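Local coordinates for manganese-dependent inorganic pyrophosphatase (Methanocaldococcus jannaschii, PDB 2EB0), which catalyses the hydrolysis of diphosphate to two phosphate ions, using two manganese ions per subunit, at residues E288-M291 against K295-V298; F251-I256 against G260-V265; A30-I35 against Q72-L77; M201-F206 against E238-N243; L116-A121 against K161-K166. All coordinates share one frame; numbering follows the deposited sequence.

Overall arrangement
Contacts 1, 2 and 4 belong to the C-terminal DHHA2 half and bear on its five-stranded mixed sheet. Contact 2 is the buried hairpin 251-256/260-265. Partly buried contact 1 touches it through Val290 and Ser261, and contact 4 lies at the edge strand 204-208. Contact 3, also buried, sits on the parallel sheet of the DHH half; Gln72 reaches from it to Lys204 and Phe206 of contact 4. Contact 5 joins two helices, its centre about 27 to 36 Å from theirs. Backbone bonds dominate contact 2, side chain-to-backbone bonds contact 1; contact 3 has no hydrogen bond and packs a leucine on ring and backbone; partly exposed contacts 4 and 5 each set a lysine over a phenylalanine.

Contact 1. Residues E288-M291 against K295-V298; sequences EGVM and KQVV
Val290 and Gln296 bring their CA atoms to 6.1 Å where the loop 288-291, coming off edge strand 284-287, runs past the early part of helix 293-306. The primary amide of Gln296 does most of the work. Its NE2 donates to Gly289 O at 2.9 Å, with the acceptor close to the amide plane of the glutamine, while its OE1 takes the N-H of Met291 at 2.8 Å. That second bond is fairly straight at the hydrogen (164°), though the donor stands above the carbonyl plane of the amide. With both ends used, the amide is fixed in rotation and spans the backbone around Val290. OE1 also accepts Ser292 N, so two consecutive backbone N-H groups share this oxygen. Gln296 closes the SRKKQ signature of family II pyrophosphatases, which begins at Ser292 and in relatives supplies basic residues to the substrate site; here its last residue ties the signature helix to the loop leading into it. Beneath the polar pair, Val290 CG1, anti to its own nitrogen (chi1 178°), meets Val297 CG2 at 3.8 Å, the two side chains crossing at about a right angle. The same CG1 comes to 4.0 Å from Gln296 CB. Val297 continues onto Leu252 and Ile215 of the mixed sheet, and Met291 lies against Thr254.

Contact 2. Residues F251-I256 against G260-V265; sequences FLITDI and GSEALV
Phe251 pairs with Leu264 at one end of a beta hairpin whose strands, 251-255 and 260-265, run antiparallel at 156° inside the mixed sheet of the DHHA2 domain. Hydrogen-bonded pairs Phe251-Leu264, Ile253-Glu262 and Asp255-Gly260 alternate with Leu252-Ala263 and Thr254-Ser261; the Ile253 N to Glu262 O bond, at 2.9 Å, is almost straight. On the face carrying Phe251, Ile253 and Glu262 lie side by side and point the same way, with CB to CB 4.0 Å. Glu262 extends beyond the strand to a salt bridge with Lys230 of helix 230-243, which covers this face. Phe251 sends its ring off beside its carbonyl carbon (chi1 -166°), leaving its CB to meet Leu264 CB at 4.1 Å. Across the sheet, Leu252 CD2 rests on Ala263 CB, 4.1 Å away. Next to them the two hydroxyls turn to one another, each lying beside its own backbone nitrogen (chi1 -61° for Thr254). Gln217 NE2 is bonded to Thr254 OG1, Ser261 OG to Val290 O, and between them Thr254 OG1 donates to Ser261 OG at 2.7 Å.

Contact 3. Residues A30-I35 against Q72-L77; sequences ARLGDI and QSFDDL
Leu32 carries this contact, one branch on a ring and the other on backbone. Its CD2 sits over one face of the Phe74 ring, 3.9 Å from the centroid and 15° off the ring normal, a CH-pi contact displaced toward the rim at CE2. The two side chains meet at about a right angle, so a methyl rather than the flank of the leucine is presented to the ring. CD1 forks the other way and settles against the main chain of Ser73, 3.6 Å from its CA and 3.9 Å from Gln72 O. In the same segment, the Gln72 side chain lies about 7 Å from a bound manganese ion. Phe74 has its CG beside the backbone nitrogen (chi1 -60°), which carries the ring from its own loop back to the leucine. Ser73 meets Leu32 with its backbone; its OG is bonded to His67 NE2. The loops come from strands 28-31 and 61-65, which flank strand 2-5 in the parallel sheet of the DHH domain, and Val5 of that middle strand touches both Leu32 and Phe74. Cutting Leu32 back to an alanine removes both methyls, and would probably open a gap between the Phe74 face and the Ser73 backbone. No hydrogen bond links 30-35 and 72-77; what passes directly between them is non-polar packing that depends on the fit of the leucine.

Contact 4. Residues M201-F206 against E238-N243; sequences MDFKNF and EEKLKN
Phe203 and Lys240 make the direct contact between the start of edge strand 204-208 and helix 230-243, a helix lying on the mixed sheet of the DHHA2 domain. Ahead of the ring, Asp202 turns elsewhere, to a salt bridge with Arg293. Phe203 holds its ring beside its carbonyl carbon (chi1 -157°), aimed at the helix, and Lys240 lays its last methylene on one face. CE stands 3.7 Å from the ring centroid and 16° off the normal, shifted toward the rim, where CE2 and CZ are each 3.6 Å from it. The ammonium lies farther out but still over the face: NZ is 4.8 Å from the Phe203 centroid, a cation-pi contact. A bend at the end of the lysine chain (chi4 62°) sets NZ beyond the methylene that does the touching. The stronger partner of that charge is Glu244, so the ring probably adds only a modest electrostatic share. Both Phe203 and Lys240 also rest on Ile249 of the sheet, while Phe203 O takes a hydrogen bond from Asn9 of the DHH half. Two residues on, Asn205 keeps OD1 in the plane of the Phe203 ring, at its edge, with Tyr246 OH as its hydrogen-bond partner. Its other end reaches the lysine through water: one molecule accepts from Lys240 NZ at 3.1 Å and, weakly, from Asn205 ND2 at 3.3 Å.

Contact 5. Residues L116-A121 against K161-K166; sequences LYFKDA and KEMAKK
The Phe118 ring has Lys166 over one face, Tyr117 CD1 over the centre of the opposite face, and Met163 SD at its edge. Lys166 uses both ends of its chain: NZ stands 4.6 Å from the ring centroid in a cation-pi contact, 25° off the normal, while CB lies 3.8 Å from Phe118 CZ, off-centre. Bends at chi3 (134°) and chi4 curl the lysine back, which is how root and ammonium share one face. Tyr117, from the same helix, points the edge of its ring at the other face, CD1 3.6 Å above the Phe118 plane. Met163, bent at chi2 and chi3, brings SD to 3.9 Å from Phe118 CD1 near the ring plane, a Met-aromatic contact of the edge type. These groups join the end of helix 109-118, which closes with a Schellman motif at Asp120, to helix 158-171. Leu167 and Ile170 also touch Phe118, Met163 reaches Ala114 and Glu115, and Lys119 forms a salt bridge with Asp123 of the second subunit. With an alanine here in place of Phe118 the ring is gone; the Lys166 ammonium would probably lose its aromatic partner and be freer to turn, and the Met163 sulfur would face a gap. No hydrogen bond links 116-121 and 161-166; between these segments the contact runs through one ring, whose electron-rich face is likely to favour the cation and whose C-H edge the sulfur.

Contact 1. Residues E288-M291 against K295-V298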
# COMPACT_ATOMS: atom_id res chain seq x y z
N GLU B 288 7.68 -20.45 -20.64
CA GLU B 288 8.22 -21.47 -19.74
C GLU B 288 8.33 -21.02 -18.29
O GLU B 288 8.89 -19.96 -18.00
CB GLU B 288 9.59 -21.94 -20.23
CG GLU B 288 9.55 -23.23 -21.03
CD GLU B 288 9.30 -24.45 -20.16
OE1 GLU B 288 10.11 -24.71 -19.25
OE2 GLU B 288 8.28 -25.14 -20.38
N GLY B 289 7.81 -21.85 -17.39
CA GLY B 289 7.86 -21.56 -15.97
C GLY B 289 6.89 -20.51 -15.49
O GLY B 289 6.78 -20.26 -14.29
N VAL B 290 6.19 -19.87 -16.43
CA VAL B 290 5.23 -18.82 -16.10
C VAL B 290 3.86 -19.34 -15.65
O VAL B 290 3.11 -19.90 -16.45
CB VAL B 290 5.04 -17.86 -17.31
CG1 VAL B 290 4.02 -16.80 -16.99
CG2 VAL B 290 6.38 -17.22 -17.68
N MET B 291 3.56 -19.18 -14.36
CA MET B 291 2.28 -19.62 -13.81
C MET B 291 1.55 -18.49 -13.09
O MET B 291 0.32 -18.52 -12.95
CB MET B 291 2.46 -20.74 -12.80
CG MET B 291 2.84 -22.09 -13.35
SD MET B 291 2.78 -23.31 -12.01
CE MET B 291 1.06 -23.81 -12.11
N LYS B 295 2.90 -12.21 -10.48
CA LYS B 295 4.33 -12.19 -10.26
C LYS B 295 5.20 -12.33 -11.50
O LYS B 295 6.33 -11.86 -11.53
CB LYS B 295 4.70 -13.27 -9.25
CG LYS B 295 6.13 -13.25 -8.77
CD LYS B 295 6.30 -14.16 -7.56
CE LYS B 295 7.67 -14.00 -6.93
NZ LYS B 295 7.75 -14.76 -5.64
N GLN B 296 4.66 -12.95 -12.54
CA GLN B 296 5.42 -13.18 -13.76
C GLN B 296 4.90 -12.47 -15.01
O GLN B 296 5.65 -12.27 -15.97
CB GLN B 296 5.51 -14.68 -14.00
CG GLN B 296 6.21 -15.42 -12.87
CD GLN B 296 6.18 -16.93 -13.03
OE1 GLN B 296 5.15 -17.56 -12.79
NE2 GLN B 296 7.30 -17.51 -13.45
N VAL B 297 3.63 -12.08 -15.01
CA VAL B 297 3.06 -11.42 -16.18
C VAL B 297 2.81 -9.92 -16.02
O VAL B 297 3.16 -9.13 -16.90
CB VAL B 297 1.73 -12.10 -16.59
CG1 VAL B 297 1.15 -11.40 -17.81
CG2 VAL B 297 1.98 -13.57 -16.88
N VAL B 298 2.21 -9.52 -14.91
CA VAL B 298 1.93 -8.11 -14.69
C VAL B 298 3.18 -7.22 -14.54
O VAL B 298 3.30 -6.19 -15.21
CB VAL B 298 1.01 -7.93 -13.45
CG1 VAL B 298 0.76 -6.45 -13.18
CG2 VAL B 298 -0.32 -8.65 -13.69

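Contact 2. Residues F251-I256 against G260-V265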
# COMPACT_ATOMS: atom_id res chain seq x y z
N PHE B 251 -4.19 -13.85 -22.65
CA PHE B 251 -4.93 -14.92 -22.01
C PHE B 251 -3.96 -16.06 -21.77
O PHE B 251 -3.37 -16.60 -22.71
CB PHE B 251 -6.07 -15.42 -22.87
CG PHE B 251 -7.05 -16.27 -22.13
CD1 PHE B 251 -8.02 -15.68 -21.32
CD2 PHE B 251 -6.99 -17.66 -22.19
CE1 PHE B 251 -8.91 -16.46 -20.59
CE2 PHE B 251 -7.88 -18.44 -21.47
CZ PHE B 251 -8.84 -17.84 -20.67
N LEU B 252 -3.82 -16.44 -20.50
CA LEU B 252 -2.90 -17.50 -20.12
C LEU B 252 -3.53 -18.88 -20.03
O LEU B 252 -4.39 -19.13 -19.18
CB LEU B 252 -2.26 -17.16 -18.77
CG LEU B 252 -1.59 -15.79 -18.69
CD1 LEU B 252 -1.19 -15.50 -17.25
CD2 LEU B 252 -0.39 -15.74 -19.63
N ILE B 253 -3.11 -19.77 -20.92
CA ILE B 253 -3.58 -21.15 -20.87
C ILE B 253 -2.49 -21.80 -20.03
O ILE B 253 -1.43 -22.14 -20.55
CB ILE B 253 -3.62 -21.80 -22.25
CG1 ILE B 253 -4.63 -21.07 -23.13
CG2 ILE B 253 -3.99 -23.27 -22.12
CD1 ILE B 253 -4.70 -21.59 -24.57
N THR B 254 -2.73 -21.92 -18.73
CA THR B 254 -1.75 -22.46 -17.81
C THR B 254 -1.77 -23.99 -17.65
O THR B 254 -2.76 -24.60 -17.24
CB THR B 254 -1.90 -21.77 -16.43
OG1 THR B 254 -1.66 -20.37 -16.59
CG2 THR B 254 -0.92 -22.33 -15.41
N ASP B 255 -0.65 -24.60 -18.00
CA ASP B 255 -0.49 -26.04 -17.90
C ASP B 255 0.03 -26.34 -16.50
O ASP B 255 1.21 -26.18 -16.22
CB ASP B 255 0.50 -26.50 -18.96
CG ASP B 255 0.66 -28.00 -19.00
OD1 ASP B 255 0.49 -28.57 -20.10
OD2 ASP B 255 0.95 -28.61 -17.94
N ILE B 256 -0.86 -26.78 -15.63
CA ILE B 256 -0.47 -27.07 -14.25
C ILE B 256 0.69 -28.05 -14.12
O ILE B 256 1.56 -27.84 -13.29
CB ILE B 256 -1.69 -27.56 -13.44
CG1 ILE B 256 -2.71 -26.42 -13.31
CG2 ILE B 256 -1.25 -28.04 -12.06
CD1 ILE B 256 -4.05 -26.84 -12.76
N GLY B 260 3.72 -24.01 -16.87
CA GLY B 260 4.00 -23.00 -17.88
C GLY B 260 2.69 -22.49 -18.46
O GLY B 260 1.63 -23.06 -18.20
N SER B 261 2.75 -21.42 -19.24
CA SER B 261 1.53 -20.88 -19.81
C SER B 261 1.67 -20.51 -21.27
O SER B 261 2.68 -19.95 -21.68
CB SER B 261 1.08 -19.64 -19.04
OG SER B 261 0.79 -19.95 -17.68
N GLU B 262 0.64 -20.82 -22.05
CA GLU B 262 0.63 -20.45 -23.45
C GLU B 262 -0.08 -19.11 -23.43
O GLU B 262 -1.24 -19.02 -23.04
CB GLU B 262 -0.19 -21.43 -24.30
CG GLU B 262 -0.06 -21.17 -25.79
CD GLU B 262 -1.05 -21.95 -26.63
OE1 GLU B 262 -1.29 -23.14 -26.34
OE2 GLU B 262 -1.59 -21.37 -27.60
N ALA B 263 0.62 -18.06 -23.83
CA ALA B 263 0.01 -16.74 -23.83
C ALA B 263 -0.59 -16.39 -25.18
O ALA B 263 0.07 -16.48 -26.21
CB ALA B 263 1.04 -15.70 -23.44
N LEU B 264 -1.87 -16.01 -25.17
CA LEU B 264 -2.55 -15.58 -26.39
C LEU B 264 -2.42 -14.06 -26.35
O LEU B 264 -2.76 -13.43 -25.35
CB LEU B 264 -4.03 -15.96 -26.36
CG LEU B 264 -4.40 -17.44 -26.22
CD1 LEU B 264 -5.91 -17.59 -26.40
CD2 LEU B 264 -3.67 -18.28 -27.26
N VAL B 265 -1.94 -13.47 -27.45
CA VAL B 265 -1.73 -12.03 -27.48
C VAL B 265 -2.63 -11.30 -28.48
O VAL B 265 -2.60 -11.57 -29.68
CB VAL B 265 -0.26 -11.71 -27.77
CG1 VAL B 265 -0.01 -10.21 -27.66
CG2 VAL B 265 0.63 -12.47 -26.79

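Contact 3. Residues A30-I35 against Q72-L77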
# COMPACT_ATOMS: atom_id res chain seq x y z
N ALA B 30 -19.23 -10.42 1.27
CA ALA B 30 -19.89 -10.18 -0.00
C ALA B 30 -18.97 -10.54 -1.15
O ALA B 30 -17.77 -10.79 -0.96
CB ALA B 30 -20.32 -8.72 -0.09
N ARG B 31 -19.54 -10.55 -2.36
CA ARG B 31 -18.83 -10.88 -3.58
C ARG B 31 -19.24 -9.92 -4.70
O ARG B 31 -20.34 -9.37 -4.68
CB ARG B 31 -19.16 -12.33 -3.97
CG ARG B 31 -20.65 -12.60 -4.12
CD ARG B 31 -20.97 -14.10 -4.11
NE ARG B 31 -22.41 -14.35 -4.26
CZ ARG B 31 -23.04 -14.40 -5.43
NH1 ARG B 31 -22.37 -14.22 -6.57
NH2 ARG B 31 -24.35 -14.64 -5.47
N LEU B 32 -18.35 -9.73 -5.67
CA LEU B 32 -18.61 -8.83 -6.78
C LEU B 32 -18.94 -9.57 -8.07
O LEU B 32 -19.09 -8.95 -9.11
CB LEU B 32 -17.40 -7.91 -7.03
CG LEU B 32 -17.04 -6.85 -5.99
CD1 LEU B 32 -15.94 -5.95 -6.52
CD2 LEU B 32 -18.27 -6.02 -5.66
N GLY B 33 -19.05 -10.89 -7.98
CA GLY B 33 -19.36 -11.69 -9.16
C GLY B 33 -19.81 -13.10 -8.83
O GLY B 33 -19.96 -13.45 -7.66
N ASP B 34 -20.03 -13.92 -9.86
CA ASP B 34 -20.48 -15.29 -9.64
C ASP B 34 -19.33 -16.19 -9.21
O ASP B 34 -18.19 -15.97 -9.59
CB ASP B 34 -21.13 -15.85 -10.90
CG ASP B 34 -22.53 -15.31 -11.12
OD1 ASP B 34 -23.35 -15.40 -10.18
OD2 ASP B 34 -22.81 -14.79 -12.22
N ILE B 35 -19.66 -17.20 -8.41
CA ILE B 35 -18.68 -18.15 -7.89
C ILE B 35 -18.32 -19.21 -8.93
O ILE B 35 -19.19 -19.68 -9.67
CB ILE B 35 -19.24 -18.82 -6.62
CG1 ILE B 35 -18.38 -20.01 -6.21
CG2 ILE B 35 -20.64 -19.27 -6.87
CD1 ILE B 35 -18.89 -20.70 -4.97
N GLN B 72 -11.12 -3.73 -10.98
CA GLN B 72 -11.44 -5.07 -10.49
C GLN B 72 -12.37 -4.99 -9.27
O GLN B 72 -12.76 -6.01 -8.71
CB GLN B 72 -10.16 -5.81 -10.08
CG GLN B 72 -9.11 -5.90 -11.16
CD GLN B 72 -7.77 -6.39 -10.64
OE1 GLN B 72 -6.74 -6.27 -11.31
NE2 GLN B 72 -7.76 -6.94 -9.42
N SER B 73 -12.71 -3.76 -8.89
CA SER B 73 -13.55 -3.52 -7.73
C SER B 73 -14.86 -2.85 -8.16
O SER B 73 -15.20 -2.87 -9.35
CB SER B 73 -12.79 -2.62 -6.74
OG SER B 73 -13.37 -2.65 -5.44
N PHE B 74 -15.59 -2.26 -7.21
CA PHE B 74 -16.85 -1.58 -7.53
C PHE B 74 -16.61 -0.50 -8.57
O PHE B 74 -15.58 0.18 -8.53
CB PHE B 74 -17.44 -0.86 -6.30
CG PHE B 74 -17.76 -1.75 -5.15
CD1 PHE B 74 -16.78 -2.10 -4.23
CD2 PHE B 74 -19.07 -2.18 -4.93
CE1 PHE B 74 -17.09 -2.86 -3.10
CE2 PHE B 74 -19.39 -2.94 -3.81
CZ PHE B 74 -18.40 -3.28 -2.89
N ASP B 75 -17.56 -0.33 -9.48
CA ASP B 75 -17.44 0.70 -10.51
C ASP B 75 -17.50 2.06 -9.84
O ASP B 75 -16.94 3.04 -10.33
CB ASP B 75 -18.58 0.58 -11.52
CG ASP B 75 -18.66 -0.79 -12.15
OD1 ASP B 75 -17.68 -1.21 -12.80
OD2 ASP B 75 -19.71 -1.46 -11.99
N ASP B 76 -18.17 2.10 -8.70
CA ASP B 76 -18.34 3.32 -7.92
C ASP B 76 -17.66 3.22 -6.56
O ASP B 76 -18.22 3.67 -5.55
CB ASP B 76 -19.83 3.61 -7.72
CG ASP B 76 -20.55 2.46 -7.02
OD1 ASP B 76 -21.72 2.65 -6.62
OD2 ASP B 76 -19.97 1.36 -6.89
N LEU B 77 -16.47 2.64 -6.53
CA LEU B 77 -15.72 2.48 -5.28
C LEU B 77 -15.66 3.83 -4.56
O LEU B 77 -15.90 3.92 -3.35
CB LEU B 77 -14.30 2.00 -5.56
CG LEU B 77 -13.61 1.07 -4.56
CD1 LEU B 77 -12.11 1.11 -4.82
CD2 LEU B 77 -13.91 1.48 -3.12

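Contact 4. Residues M201-F206 against E238-N243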
# COMPACT_ATOMS: atom_id res chain seq x y z
N MET B 201 -14.39 -16.41 -16.74
CA MET B 201 -14.19 -17.04 -15.44
C MET B 201 -13.12 -16.37 -14.58
O MET B 201 -13.33 -16.16 -13.39
CB MET B 201 -13.84 -18.52 -15.62
CG MET B 201 -13.98 -19.33 -14.34
SD MET B 201 -15.67 -19.33 -13.69
CE MET B 201 -16.44 -20.52 -14.77
N ASP B 202 -11.99 -16.02 -15.17
CA ASP B 202 -10.91 -15.40 -14.39
C ASP B 202 -10.19 -14.30 -15.15
O ASP B 202 -8.97 -14.30 -15.25
CB ASP B 202 -9.93 -16.50 -13.96
CG ASP B 202 -8.81 -15.97 -13.09
OD1 ASP B 202 -9.07 -15.13 -12.21
OD2 ASP B 202 -7.65 -16.40 -13.29
N PHE B 203 -10.96 -13.35 -15.67
CA PHE B 203 -10.40 -12.24 -16.42
C PHE B 203 -10.20 -11.03 -15.52
O PHE B 203 -11.13 -10.60 -14.84
CB PHE B 203 -11.34 -11.88 -17.57
CG PHE B 203 -10.67 -11.17 -18.70
CD1 PHE B 203 -10.21 -11.89 -19.81
CD2 PHE B 203 -10.46 -9.80 -18.66
CE1 PHE B 203 -9.56 -11.24 -20.86
CE2 PHE B 203 -9.81 -9.14 -19.71
CZ PHE B 203 -9.36 -9.86 -20.81
N LYS B 204 -8.99 -10.48 -15.53
CA LYS B 204 -8.67 -9.31 -14.72
C LYS B 204 -8.36 -8.12 -15.63
O LYS B 204 -7.69 -8.27 -16.65
CB LYS B 204 -7.46 -9.59 -13.82
CG LYS B 204 -7.76 -10.44 -12.62
CD LYS B 204 -7.72 -9.61 -11.34
CE LYS B 204 -8.08 -10.43 -10.11
NZ LYS B 204 -7.16 -11.58 -9.91
N ASN B 205 -8.85 -6.95 -15.25
CA ASN B 205 -8.61 -5.74 -16.02
C ASN B 205 -7.64 -4.84 -15.28
O ASN B 205 -7.67 -4.79 -14.05
CB ASN B 205 -9.92 -5.01 -16.27
CG ASN B 205 -10.84 -5.78 -17.17
OD1 ASN B 205 -10.42 -6.29 -18.21
ND2 ASN B 205 -12.11 -5.86 -16.80
N PHE B 206 -6.76 -4.15 -16.01
CA PHE B 206 -5.78 -3.26 -15.38
C PHE B 206 -5.64 -1.94 -16.11
O PHE B 206 -6.09 -1.78 -17.25
CB PHE B 206 -4.37 -3.87 -15.37
CG PHE B 206 -4.27 -5.22 -14.72
CD1 PHE B 206 -4.73 -6.36 -15.36
CD2 PHE B 206 -3.70 -5.34 -13.45
CE1 PHE B 206 -4.63 -7.61 -14.76
CE2 PHE B 206 -3.59 -6.58 -12.83
CZ PHE B 206 -4.06 -7.72 -13.49
N GLU B 238 -10.67 -11.12 -29.62
CA GLU B 238 -10.46 -10.06 -30.60
C GLU B 238 -11.64 -9.12 -30.56
O GLU B 238 -11.49 -7.91 -30.71
CB GLU B 238 -10.32 -10.65 -32.01
CG GLU B 238 -9.00 -11.36 -32.24
CD GLU B 238 -8.83 -11.83 -33.67
OE1 GLU B 238 -9.61 -12.69 -34.12
OE2 GLU B 238 -7.90 -11.33 -34.36
N GLU B 239 -12.82 -9.69 -30.34
CA GLU B 239 -14.06 -8.92 -30.26
C GLU B 239 -14.10 -8.12 -28.97
O GLU B 239 -14.50 -6.96 -28.96
CB GLU B 239 -15.27 -9.87 -30.30
CG GLU B 239 -15.52 -10.50 -31.66
CD GLU B 239 -16.00 -9.49 -32.69
OE1 GLU B 239 -16.18 -9.87 -33.86
OE2 GLU B 239 -16.20 -8.31 -32.32
N LYS B 240 -13.69 -8.76 -27.88
CA LYS B 240 -13.66 -8.11 -26.58
C LYS B 240 -12.71 -6.92 -26.62
O LYS B 240 -13.00 -5.86 -26.05
CB LYS B 240 -13.20 -9.10 -25.51
CG LYS B 240 -13.18 -8.54 -24.10
CD LYS B 240 -12.80 -9.62 -23.08
CE LYS B 240 -12.82 -9.07 -21.66
NZ LYS B 240 -14.19 -8.63 -21.28
N LEU B 241 -11.59 -7.10 -27.30
CA LEU B 241 -10.57 -6.06 -27.41
C LEU B 241 -11.11 -4.74 -27.96
O LEU B 241 -11.05 -3.70 -27.29
CB LEU B 241 -9.42 -6.56 -28.29
CG LEU B 241 -8.31 -5.54 -28.57
CD1 LEU B 241 -7.29 -5.55 -27.43
CD2 LEU B 241 -7.63 -5.87 -29.89
N LYS B 242 -11.63 -4.77 -29.19
CA LYS B 242 -12.14 -3.55 -29.82
C LYS B 242 -13.45 -2.99 -29.25
O LYS B 242 -13.64 -1.77 -29.23
CB LYS B 242 -12.29 -3.78 -31.33
CG LYS B 242 -13.18 -4.93 -31.72
CD LYS B 242 -13.19 -5.12 -33.23
CE LYS B 242 -14.14 -6.23 -33.66
NZ LYS B 242 -15.55 -5.91 -33.30
N ASN B 243 -14.33 -3.86 -28.77
CA ASN B 243 -15.61 -3.39 -28.23
C ASN B 243 -15.52 -2.79 -26.85
O ASN B 243 -16.32 -1.93 -26.49
CB ASN B 243 -16.63 -4.52 -28.23
CG ASN B 243 -16.89 -5.06 -29.61
OD1 ASN B 243 -16.79 -4.34 -30.61
ND2 ASN B 243 -17.24 -6.34 -29.69
O HOH W 1 -13.96 -8.23 -18.22

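Contact 5. Residues L116-A121 against K161-K166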
# COMPACT_ATOMS: atom_id res chain seq x y z
N LEU B 116 -1.96 -13.69 10.79
CA LEU B 116 -2.37 -12.75 11.82
C LEU B 116 -3.11 -13.52 12.89
O LEU B 116 -2.96 -13.26 14.10
CB LEU B 116 -3.28 -11.68 11.25
CG LEU B 116 -2.58 -10.63 10.39
CD1 LEU B 116 -3.60 -9.57 9.98
CD2 LEU B 116 -1.44 -9.99 11.19
N TYR B 117 -3.91 -14.48 12.45
CA TYR B 117 -4.69 -15.27 13.39
C TYR B 117 -3.86 -16.07 14.38
O TYR B 117 -4.04 -15.94 15.59
CB TYR B 117 -5.63 -16.21 12.65
CG TYR B 117 -6.33 -17.15 13.58
CD1 TYR B 117 -5.92 -18.48 13.70
CD2 TYR B 117 -7.38 -16.71 14.38
CE1 TYR B 117 -6.54 -19.34 14.59
CE2 TYR B 117 -8.00 -17.55 15.28
CZ TYR B 117 -7.58 -18.87 15.38
OH TYR B 117 -8.19 -19.71 16.27
N PHE B 118 -2.95 -16.88 13.87
CA PHE B 118 -2.13 -17.71 14.75
C PHE B 118 -1.18 -16.92 15.63
O PHE B 118 -0.80 -17.39 16.71
CB PHE B 118 -1.38 -18.75 13.92
CG PHE B 118 -2.28 -19.80 13.34
CD1 PHE B 118 -2.42 -19.93 11.96
CD2 PHE B 118 -2.99 -20.67 14.18
CE1 PHE B 118 -3.25 -20.92 11.41
CE2 PHE B 118 -3.82 -21.65 13.65
CZ PHE B 118 -3.95 -21.78 12.26
N LYS B 119 -0.78 -15.73 15.20
CA LYS B 119 0.10 -14.90 16.02
C LYS B 119 -0.73 -14.17 17.08
O LYS B 119 -0.20 -13.38 17.85
CB LYS B 119 0.85 -13.88 15.16
CG LYS B 119 1.89 -14.49 14.24
CD LYS B 119 2.58 -13.44 13.40
CE LYS B 119 3.35 -12.47 14.27
NZ LYS B 119 4.41 -13.17 15.02
N ASP B 120 -2.04 -14.44 17.11
CA ASP B 120 -2.93 -13.79 18.07
C ASP B 120 -2.91 -12.28 17.88
O ASP B 120 -2.99 -11.52 18.85
CB ASP B 120 -2.50 -14.12 19.51
CG ASP B 120 -2.93 -15.50 19.94
OD1 ASP B 120 -4.15 -15.70 20.14
OD2 ASP B 120 -2.06 -16.39 20.06
N ALA B 121 -2.82 -11.84 16.63
CA ALA B 121 -2.77 -10.42 16.33
C ALA B 121 -3.81 -10.00 15.30
O ALA B 121 -3.60 -9.04 14.56
CB ALA B 121 -1.38 -10.05 15.85
N LYS B 161 3.03 -22.53 3.06
CA LYS B 161 3.06 -23.93 3.45
C LYS B 161 2.84 -24.10 4.95
O LYS B 161 2.07 -24.95 5.39
CB LYS B 161 4.39 -24.57 3.05
CG LYS B 161 4.70 -24.49 1.57
CD LYS B 161 5.81 -25.45 1.21
CE LYS B 161 6.28 -25.28 -0.22
NZ LYS B 161 7.05 -24.02 -0.40
N GLU B 162 3.53 -23.28 5.74
CA GLU B 162 3.44 -23.32 7.19
C GLU B 162 1.99 -23.10 7.64
O GLU B 162 1.48 -23.80 8.51
CB GLU B 162 4.35 -22.25 7.79
CG GLU B 162 4.27 -22.13 9.30
CD GLU B 162 5.10 -20.97 9.82
OE1 GLU B 162 5.09 -20.74 11.05
OE2 GLU B 162 5.77 -20.30 9.00
N MET B 163 1.34 -22.13 7.02
CA MET B 163 -0.03 -21.82 7.36
C MET B 163 -0.98 -22.93 6.92
O MET B 163 -1.90 -23.28 7.65
CB MET B 163 -0.41 -20.48 6.73
CG MET B 163 -1.09 -19.56 7.71
SD MET B 163 -0.07 -18.82 9.04
CE MET B 163 1.06 -20.12 9.54
N ALA B 164 -0.74 -23.49 5.74
CA ALA B 164 -1.56 -24.57 5.22
C ALA B 164 -1.58 -25.74 6.20
O ALA B 164 -2.64 -26.26 6.53
CB ALA B 164 -1.03 -25.04 3.85
N LYS B 165 -0.41 -26.15 6.66
CA LYS B 165 -0.33 -27.27 7.59
C LYS B 165 -1.13 -27.05 8.87
O LYS B 165 -1.82 -27.94 9.33
CB LYS B 165 1.13 -27.57 7.95
CG LYS B 165 1.94 -28.18 6.81
CD LYS B 165 3.34 -28.57 7.28
CE LYS B 165 4.19 -29.11 6.13
NZ LYS B 165 4.49 -28.05 5.12
N LYS B 166 -1.01 -25.86 9.45
CA LYS B 166 -1.72 -25.54 10.67
C LYS B 166 -3.23 -25.46 10.46
O LYS B 166 -4.01 -25.83 11.33
CB LYS B 166 -1.20 -24.23 11.25
CG LYS B 166 0.20 -24.33 11.81
CD LYS B 166 0.78 -22.95 12.10
CE LYS B 166 1.44 -22.89 13.46
NZ LYS B 166 0.44 -23.02 14.57